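Local coordinates for beta-n-acetylhexosaminidase (Streptococcus pneumoniae, PDB 4AZI), which probably hydrolyses terminal beta-linked N-acetylglucosamine residues from glycans, acting as one of the tandem family 20 catalytic modules of the pneumococcal exo-glycosidase StrH, at residues R29-D41 and D355-E367. The protein carries 2 engineered substitutions. Numbering follows the deposited sequence.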
ATOM      1  N   ARG A  29      -5.228  13.465   8.120  1.00 16.62           N
ATOM      2  CA  ARG A  29      -5.644  14.405   7.070  1.00 16.85           C
ATOM      3  C   ARG A  29      -5.798  13.759   5.688  1.00 16.14           C
ATOM      4  O   ARG A  29      -6.719  14.094   4.935  1.00 16.07           O
ATOM      5  CB  ARG A  29      -4.669  15.573   6.973  1.00 18.40           C
ATOM      6  CG  ARG A  29      -4.790  16.577   8.101  1.00 20.32           C
ATOM      7  CD  ARG A  29      -4.643  17.978   7.552  1.00 23.34           C
ATOM      8  NE  ARG A  29      -5.872  18.410   6.876  1.00 25.91           N
ATOM      9  CZ  ARG A  29      -5.988  19.497   6.116  1.00 26.76           C
ATOM     10  NH1 ARG A  29      -4.948  20.294   5.910  1.00 27.75           N
ATOM     11  NH2 ARG A  29      -7.156  19.791   5.558  1.00 27.28           N
ATOM     12  N   ILE A  30      -4.877  12.857   5.355  1.00 15.47           N
ATOM     13  CA  ILE A  30      -4.986  12.034   4.144  1.00 14.78           C
ATOM     14  C   ILE A  30      -6.264  11.178   4.166  1.00 14.55           C
ATOM     15  O   ILE A  30      -6.995  11.127   3.175  1.00 14.55           O
ATOM     16  CB  ILE A  30      -3.722  11.154   3.946  1.00 14.45           C
ATOM     17  CG1 ILE A  30      -2.526  12.033   3.549  1.00 14.40           C
ATOM     18  CG2 ILE A  30      -3.972  10.038   2.925  1.00 14.20           C
ATOM     19  CD1 ILE A  30      -1.172  11.370   3.712  1.00 14.35           C
ATOM     20  N   VAL A  31      -6.522  10.519   5.301  1.00 14.47           N
ATOM     21  CA  VAL A  31      -7.758   9.750   5.534  1.00 14.32           C
ATOM     22  C   VAL A  31      -9.004  10.618   5.292  1.00 14.54           C
ATOM     23  O   VAL A  31      -9.924  10.208   4.576  1.00 14.39           O
ATOM     24  CB  VAL A  31      -7.792   9.163   6.975  1.00 14.33           C
ATOM     25  CG1 VAL A  31      -9.202   8.749   7.379  1.00 14.05           C
ATOM     26  CG2 VAL A  31      -6.838   7.985   7.101  1.00 13.84           C
ATOM     27  N   ASP A  32      -8.997  11.814   5.887  1.00 14.67           N
ATOM     28  CA  ASP A  32     -10.041  12.835   5.715  1.00 14.95           C
ATOM     29  C   ASP A  32     -10.288  13.182   4.257  1.00 14.71           C
ATOM     30  O   ASP A  32     -11.432  13.195   3.798  1.00 14.69           O
ATOM     31  CB  ASP A  32      -9.643  14.134   6.433  1.00 14.87           C
ATOM     32  CG  ASP A  32      -9.733  14.029   7.937  1.00 15.31           C
ATOM     33  OD1 ASP A  32     -10.288  13.033   8.440  0.50 15.08           O
ATOM     34  OD2 ASP A  32      -9.255  14.967   8.612  0.50 14.84           O
ATOM     35  N   LYS A  33      -9.205  13.492   3.545  1.00 14.82           N
ATOM     36  CA  LYS A  33      -9.280  13.836   2.134  1.00 14.84           C
ATOM     37  C   LYS A  33      -9.751  12.660   1.297  1.00 14.47           C
ATOM     38  O   LYS A  33     -10.503  12.851   0.353  1.00 14.43           O
ATOM     39  CB  LYS A  33      -7.932  14.345   1.614  1.00 15.26           C
ATOM     40  CG  LYS A  33      -8.026  15.093   0.294  1.00 15.79           C
ATOM     41  CD  LYS A  33      -8.844  16.368   0.442  1.00 16.59           C
ATOM     42  CE  LYS A  33      -9.014  17.084  -0.884  1.00 17.09           C
ATOM     43  NZ  LYS A  33      -9.875  18.299  -0.739  1.00 17.48           N
ATOM     44  N   ALA A  34      -9.308  11.453   1.645  1.00 14.22           N
ATOM     45  CA  ALA A  34      -9.768  10.242   0.954  1.00 13.87           C
ATOM     46  C   ALA A  34     -11.261  10.013   1.177  1.00 13.66           C
ATOM     47  O   ALA A  34     -11.991   9.682   0.247  1.00 13.46           O
ATOM     48  CB  ALA A  34      -8.967   9.031   1.397  1.00 13.60           C
ATOM     49  N   SER A  35     -11.708  10.209   2.414  1.00 13.98           N
ATOM     50  CA  SER A  35     -13.118  10.049   2.767  1.00 14.29           C
ATOM     51  C   SER A  35     -14.030  11.039   2.038  1.00 14.23           C
ATOM     52  O   SER A  35     -15.142  10.683   1.643  1.00 14.42           O
ATOM     53  CB  SER A  35     -13.318  10.179   4.275  1.00 14.32           C
ATOM     54  OG  SER A  35     -14.692  10.043   4.587  1.00 15.31           O
ATOM     55  N   GLU A  36     -13.568  12.276   1.866  1.00 14.22           N
ATOM     56  CA  GLU A  36     -14.390  13.283   1.214  1.00 14.66           C
ATOM     57  C   GLU A  36     -14.477  13.038  -0.290  1.00 13.92           C
ATOM     58  O   GLU A  36     -15.518  13.290  -0.912  1.00 13.83           O
ATOM     59  CB  GLU A  36     -13.866  14.696   1.496  1.00 15.92           C
ATOM     60  CG  GLU A  36     -13.027  15.290   0.376  1.00 17.79           C
ATOM     61  CD  GLU A  36     -12.904  16.802   0.462  1.00 18.95           C
ATOM     62  OE1 GLU A  36     -12.421  17.299   1.500  1.00 20.10           O
ATOM     63  OE2 GLU A  36     -13.285  17.483  -0.516  1.00 19.63           O
ATOM     64  N   LEU A  37     -13.382  12.542  -0.861  1.00 12.85           N
ATOM     65  CA  LEU A  37     -13.271  12.358  -2.303  1.00 12.48           C
ATOM     66  C   LEU A  37     -13.858  11.013  -2.745  1.00 12.47           C
ATOM     67  O   LEU A  37     -14.043  10.777  -3.938  1.00 12.70           O
ATOM     68  CB  LEU A  37     -11.808  12.506  -2.754  1.00 12.29           C
ATOM     69  CG  LEU A  37     -11.179  13.907  -2.622  1.00 12.08           C
ATOM     70  CD1 LEU A  37      -9.677  13.868  -2.865  1.00 12.27           C
ATOM     71  CD2 LEU A  37     -11.848  14.917  -3.544  1.00 11.93           C
ATOM     72  N   GLY A  38     -14.157  10.149  -1.778  1.00 12.25           N
ATOM     73  CA  GLY A  38     -14.843   8.882  -2.055  1.00 12.31           C
ATOM     74  C   GLY A  38     -13.971   7.667  -2.304  1.00 12.25           C
ATOM     75  O   GLY A  38     -14.436   6.667  -2.878  1.00 12.37           O
ATOM     76  N   TYR A  39     -12.716   7.744  -1.863  1.00 12.37           N
ATOM     77  CA  TYR A  39     -11.816   6.589  -1.817  1.00 12.37           C
ATOM     78  C   TYR A  39     -12.323   5.564  -0.808  1.00 12.53           C
ATOM     79  O   TYR A  39     -13.187   5.878   0.009  1.00 12.63           O
ATOM     80  CB  TYR A  39     -10.402   7.035  -1.423  1.00 12.34           C
ATOM     81  CG  TYR A  39      -9.677   7.785  -2.509  1.00 12.33           C
ATOM     82  CD1 TYR A  39      -9.918   9.150  -2.733  1.00 12.11           C
ATOM     83  CD2 TYR A  39      -8.748   7.133  -3.318  1.00 12.39           C
ATOM     84  CE1 TYR A  39      -9.264   9.838  -3.743  1.00 12.01           C
ATOM     85  CE2 TYR A  39      -8.082   7.812  -4.328  1.00 12.53           C
ATOM     86  CZ  TYR A  39      -8.342   9.166  -4.535  1.00 12.43           C
ATOM     87  OH  TYR A  39      -7.681   9.822  -5.545  1.00 12.20           O
ATOM     88  N   SER A  40     -11.788   4.344  -0.863  1.00 12.18           N
ATOM     89  CA  SER A  40     -12.181   3.316   0.088  1.00 12.15           C
ATOM     90  C   SER A  40     -11.058   2.909   1.049  1.00 11.82           C
ATOM     91  O   SER A  40     -11.329   2.355   2.114  1.00 11.58           O
ATOM     92  CB  SER A  40     -12.724   2.075  -0.644  1.00 12.27           C
ATOM     93  OG  SER A  40     -11.740   1.540  -1.509  1.00 12.01           O
ATOM     94  N   ASP A  41      -9.809   3.171   0.667  1.00 11.46           N
ATOM     95  CA  ASP A  41      -8.651   2.675   1.423  1.00 11.56           C
ATOM     96  C   ASP A  41      -7.457   3.622   1.388  1.00 11.31           C
ATOM     97  O   ASP A  41      -7.261   4.342   0.409  1.00 10.97           O
ATOM     98  CB  ASP A  41      -8.192   1.321   0.858  1.00 11.49           C
ATOM     99  CG  ASP A  41      -9.271   0.251   0.938  1.00 11.88           C
ATOM    100  OD1 ASP A  41      -9.374  -0.433   1.981  1.00 12.30           O
ATOM    101  OD2 ASP A  41     -10.016   0.093  -0.052  1.00 12.16           O
ATOM    102  N   ASP A 355     -18.119   7.915 -11.262  1.00 17.58           N
ATOM    103  CA  ASP A 355     -18.898   6.675 -11.153  1.00 18.24           C
ATOM    104  C   ASP A 355     -18.321   5.675 -10.148  1.00 17.52           C
ATOM    105  O   ASP A 355     -19.056   4.871  -9.574  1.00 17.84           O
ATOM    106  CB  ASP A 355     -19.038   5.994 -12.522  1.00 19.87           C
ATOM    107  CG  ASP A 355     -17.801   6.164 -13.402  1.00 21.44           C
ATOM    108  OD1 ASP A 355     -17.105   7.202 -13.289  1.00 22.78           O
ATOM    109  OD2 ASP A 355     -17.533   5.265 -14.225  1.00 22.49           O
ATOM    110  N   TYR A 356     -17.008   5.726  -9.943  1.00 16.57           N
ATOM    111  CA  TYR A 356     -16.332   4.786  -9.055  1.00 16.22           C
ATOM    112  C   TYR A 356     -16.192   5.284  -7.622  1.00 15.89           C
ATOM    113  O   TYR A 356     -16.176   4.489  -6.686  1.00 15.75           O
ATOM    114  CB  TYR A 356     -14.957   4.410  -9.618  1.00 15.82           C
ATOM    115  CG  TYR A 356     -15.047   3.510 -10.830  1.00 15.79           C
ATOM    116  CD1 TYR A 356     -15.174   2.129 -10.690  1.00 15.67           C
ATOM    117  CD2 TYR A 356     -15.016   4.043 -12.118  1.00 15.93           C
ATOM    118  CE1 TYR A 356     -15.266   1.308 -11.797  1.00 15.54           C
ATOM    119  CE2 TYR A 356     -15.104   3.226 -13.231  1.00 15.88           C
ATOM    120  CZ  TYR A 356     -15.226   1.866 -13.060  1.00 15.82           C
ATOM    121  OH  TYR A 356     -15.318   1.063 -14.165  1.00 16.84           O
ATOM    122  N   PHE A 357     -16.096   6.597  -7.461  1.00 15.90           N
ATOM    123  CA  PHE A 357     -15.880   7.204  -6.154  1.00 16.04           C
ATOM    124  C   PHE A 357     -17.177   7.575  -5.456  1.00 16.33           C
ATOM    125  O   PHE A 357     -18.128   8.035  -6.094  1.00 16.33           O
ATOM    126  CB  PHE A 357     -14.970   8.427  -6.294  1.00 15.87           C
ATOM    127  CG  PHE A 357     -13.537   8.074  -6.583  1.00 15.90           C
ATOM    128  CD1 PHE A 357     -13.152   7.628  -7.848  1.00 15.76           C
ATOM    129  CD2 PHE A 357     -12.574   8.158  -5.584  1.00 16.01           C
ATOM    130  CE1 PHE A 357     -11.833   7.288  -8.110  1.00 16.02           C
ATOM    131  CE2 PHE A 357     -11.251   7.821  -5.842  1.00 15.57           C
ATOM    132  CZ  PHE A 357     -10.878   7.387  -7.106  1.00 15.99           C
ATOM    133  N   ARG A 358     -17.205   7.382  -4.139  1.00 16.42           N
ATOM    134  CA  ARG A 358     -18.361   7.748  -3.326  1.00 16.46           C
ATOM    135  C   ARG A 358     -18.545   9.254  -3.266  1.00 16.66           C
ATOM    136  O   ARG A 358     -17.581  10.022  -3.407  1.00 15.95           O
ATOM    137  CB  ARG A 358     -18.218   7.221  -1.890  1.00 16.43           C
ATOM    138  CG  ARG A 358     -18.433   5.722  -1.726  1.00 16.57           C
ATOM    139  CD  ARG A 358     -18.420   5.335  -0.255  1.00 16.79           C
ATOM    140  NE  ARG A 358     -19.746   5.441   0.349  1.00 17.68           N
ATOM    141  CZ  ARG A 358     -19.998   5.401   1.660  1.00 18.09           C
ATOM    142  NH1 ARG A 358     -19.006   5.268   2.540  1.00 18.41           N
ATOM    143  NH2 ARG A 358     -21.254   5.495   2.092  1.00 18.28           N
ATOM    144  N   ALA A 359     -19.795   9.665  -3.058  1.00 16.61           N
ATOM    145  CA  ALA A 359     -20.104  11.030  -2.639  1.00 16.80           C
ATOM    146  C   ALA A 359     -19.472  11.288  -1.268  1.00 16.83           C
ATOM    147  O   ALA A 359     -18.995  10.361  -0.610  1.00 16.59           O
ATOM    148  CB  ALA A 359     -21.612  11.225  -2.584  1.00 17.12           C
ATOM    149  N   ASN A 360     -19.447  12.548  -0.847  1.00 17.39           N
ATOM    150  CA  ASN A 360     -18.877  12.919   0.441  1.00 17.16           C
ATOM    151  C   ASN A 360     -19.920  12.814   1.548  1.00 17.45           C
ATOM    152  O   ASN A 360     -20.874  13.595   1.592  1.00 17.23           O
ATOM    153  CB  ASN A 360     -18.282  14.332   0.378  1.00 17.24           C
ATOM    154  CG  ASN A 360     -17.655  14.777   1.688  1.00 17.50           C
ATOM    155  OD1 ASN A 360     -17.631  14.045   2.683  1.00 17.59           O
ATOM    156  ND2 ASN A 360     -17.137  15.996   1.692  1.00 17.59           N
ATOM    157  N   TYR A 361     -19.706  11.856   2.444  1.00 17.21           N
ATOM    158  CA  TYR A 361     -20.657  11.528   3.502  1.00 17.78           C
ATOM    159  C   TYR A 361     -20.322  12.136   4.859  1.00 18.43           C
ATOM    160  O   TYR A 361     -20.952  11.792   5.864  1.00 18.57           O
ATOM    161  CB  TYR A 361     -20.814  10.001   3.612  1.00 17.51           C
ATOM    162  CG  TYR A 361     -21.776   9.467   2.583  1.00 17.59           C
ATOM    163  CD1 TYR A 361     -23.146   9.441   2.839  1.00 17.78           C
ATOM    164  CD2 TYR A 361     -21.325   9.020   1.339  1.00 17.50           C
ATOM    165  CE1 TYR A 361     -24.042   8.975   1.895  1.00 17.66           C
ATOM    166  CE2 TYR A 361     -22.212   8.552   0.387  1.00 17.72           C
ATOM    167  CZ  TYR A 361     -23.571   8.538   0.672  1.00 18.01           C
ATOM    168  OH  TYR A 361     -24.461   8.083  -0.266  1.00 18.33           O
ATOM    169  N   ASN A 362     -19.350  13.048   4.889  1.00 19.24           N
ATOM    170  CA  ASN A 362     -18.903  13.639   6.155  1.00 20.09           C
ATOM    171  C   ASN A 362     -19.920  14.563   6.812  1.00 19.73           C
ATOM    172  O   ASN A 362     -20.148  14.466   8.018  1.00 20.06           O
ATOM    173  CB  ASN A 362     -17.547  14.328   6.007  1.00 20.74           C
ATOM    174  CG  ASN A 362     -16.394  13.344   6.028  1.00 21.91           C
ATOM    175  OD1 ASN A 362     -16.157  12.652   7.030  1.00 21.75           O
ATOM    176  ND2 ASN A 362     -15.668  13.270   4.917  1.00 21.97           N
ATOM    177  N   ALA A 363     -20.529  15.447   6.024  1.00 20.17           N
ATOM    178  CA  ALA A 363     -21.603  16.315   6.523  1.00 20.39           C
ATOM    179  C   ALA A 363     -22.754  15.496   7.115  1.00 20.44           C
ATOM    180  O   ALA A 363     -23.297  15.855   8.165  1.00 20.36           O
ATOM    181  CB  ALA A 363     -22.103  17.254   5.432  1.00 20.70           C
ATOM    182  N   LEU A 364     -23.106  14.393   6.450  1.00 20.71           N
ATOM    183  CA  LEU A 364     -24.115  13.465   6.961  1.00 21.20           C
ATOM    184  C   LEU A 364     -23.767  12.924   8.351  1.00 21.42           C
ATOM    185  O   LEU A 364     -24.614  12.944   9.245  1.00 21.54           O
ATOM    186  CB  LEU A 364     -24.385  12.313   5.976  1.00 20.81           C
ATOM    187  CG  LEU A 364     -25.441  11.274   6.389  1.00 20.82           C
ATOM    188  CD1 LEU A 364     -26.755  11.942   6.777  1.00 20.61           C
ATOM    189  CD2 LEU A 364     -25.692  10.249   5.295  1.00 20.60           C
ATOM    190  N   ARG A 365     -22.533  12.451   8.529  1.00 21.69           N
ATOM    191  CA  ARG A 365     -22.100  11.914   9.824  1.00 22.71           C
ATOM    192  C   ARG A 365     -22.125  12.967  10.938  1.00 23.46           C
ATOM    193  O   ARG A 365     -22.366  12.632  12.105  1.00 22.96           O
ATOM    194  CB  ARG A 365     -20.714  11.264   9.727  1.00 22.65           C
ATOM    195  CG  ARG A 365     -20.727   9.871   9.113  1.00 22.87           C
ATOM    196  CD  ARG A 365     -19.361   9.201   9.190  1.00 23.31           C
ATOM    197  NE  ARG A 365     -18.414   9.726   8.204  1.00 23.18           N
ATOM    198  CZ  ARG A 365     -18.304   9.278   6.956  1.00 23.67           C
ATOM    199  NH1 ARG A 365     -19.087   8.296   6.518  1.00 24.41           N
ATOM    200  NH2 ARG A 365     -17.409   9.813   6.137  1.00 23.77           N
ATOM    201  N   GLU A 366     -21.869  14.224  10.564  1.00 24.47           N
ATOM    202  CA  GLU A 366     -21.916  15.363  11.484  1.00 25.84           C
ATOM    203  C   GLU A 366     -23.344  15.711  11.900  1.00 26.44           C
ATOM    204  O   GLU A 366     -23.592  16.041  13.066  1.00 26.62           O
ATOM    205  CB  GLU A 366     -21.243  16.594  10.865  1.00 26.35           C
ATOM    206  CG  GLU A 366     -19.726  16.519  10.799  1.00 28.12           C
ATOM    207  CD  GLU A 366     -19.107  17.621   9.949  1.00 29.61           C
ATOM    208  OE1 GLU A 366     -19.836  18.535   9.505  1.00 30.75           O
ATOM    209  OE2 GLU A 366     -17.880  17.570   9.719  1.00 30.32           O
ATOM    210  N   GLU A 367     -24.276  15.650  10.951  1.00 26.67           N
ATOM    211  CA  GLU A 367     -25.686  15.883  11.266  1.00 28.09           C
ATOM    212  C   GLU A 367     -26.298  14.762  12.111  1.00 28.55           C
ATOM    213  O   GLU A 367     -27.089  15.037  13.016  1.00 29.09           O
ATOM    214  CB  GLU A 367     -26.519  16.138  10.001  1.00 28.76           C
ATOM    215  CG  GLU A 367     -26.420  17.560   9.458  1.00 29.90           C
ATOM    216  CD  GLU A 367     -26.781  18.625  10.484  1.00 30.75           C
ATOM    217  OE1 GLU A 367     -27.979  18.774  10.806  1.00 31.49           O
ATOM    218  OE2 GLU A 367     -25.857  19.309  10.975  1.00 31.16           O
TER
HETATM  219  O   HOH W   1     -17.720   9.627   1.838  1.00 25.53           O
HETATM  220  O   HOH W   2     -16.961  12.539  -3.122  1.00 13.14           O
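Gly38, the first residue beyond helix 24-37, with a positive phi of 92°, presses its bare backbone against the chain at Arg358, the CA atoms of Gly38 and Arg358 lying 3.9 Å apart. Arg358 N donates to Gly38 O (3.1 Å), in the carbonyl plane on a lone pair, while Gly38 CA makes a CH...O contact with Arg358 O. On one flank Phe357, its CG anti to the carbonyl carbon (chi1 -72°), sends CE2 over the centre of the Tyr39 ring, 3.3 Å above its plane, in an edge-to-face stack with planes at 79°. Tyr39 OH is hydrogen-bonded to Met346 O of helix 339-352. On the other flank Asn360 lays its amide along Glu36, ND2 lying 3.5 Å from Glu36 CB. Asn360 OD1 closes an Asx turn with Asn362 N and also accepts from Asn362 ND2, the two donors coming from opposite faces. This holds the amide beside Glu36; Asn362, whose stronger polar partner is Lys107, also reaches Ser35 OG weakly through ND2 (3.4 Å). One water joins Glu36 O to Arg358 O, and another links Ser35 O with Tyr361 N. Carbonyls at the end of the first barrel helix thus find partners in the linker after the last, directly or through water.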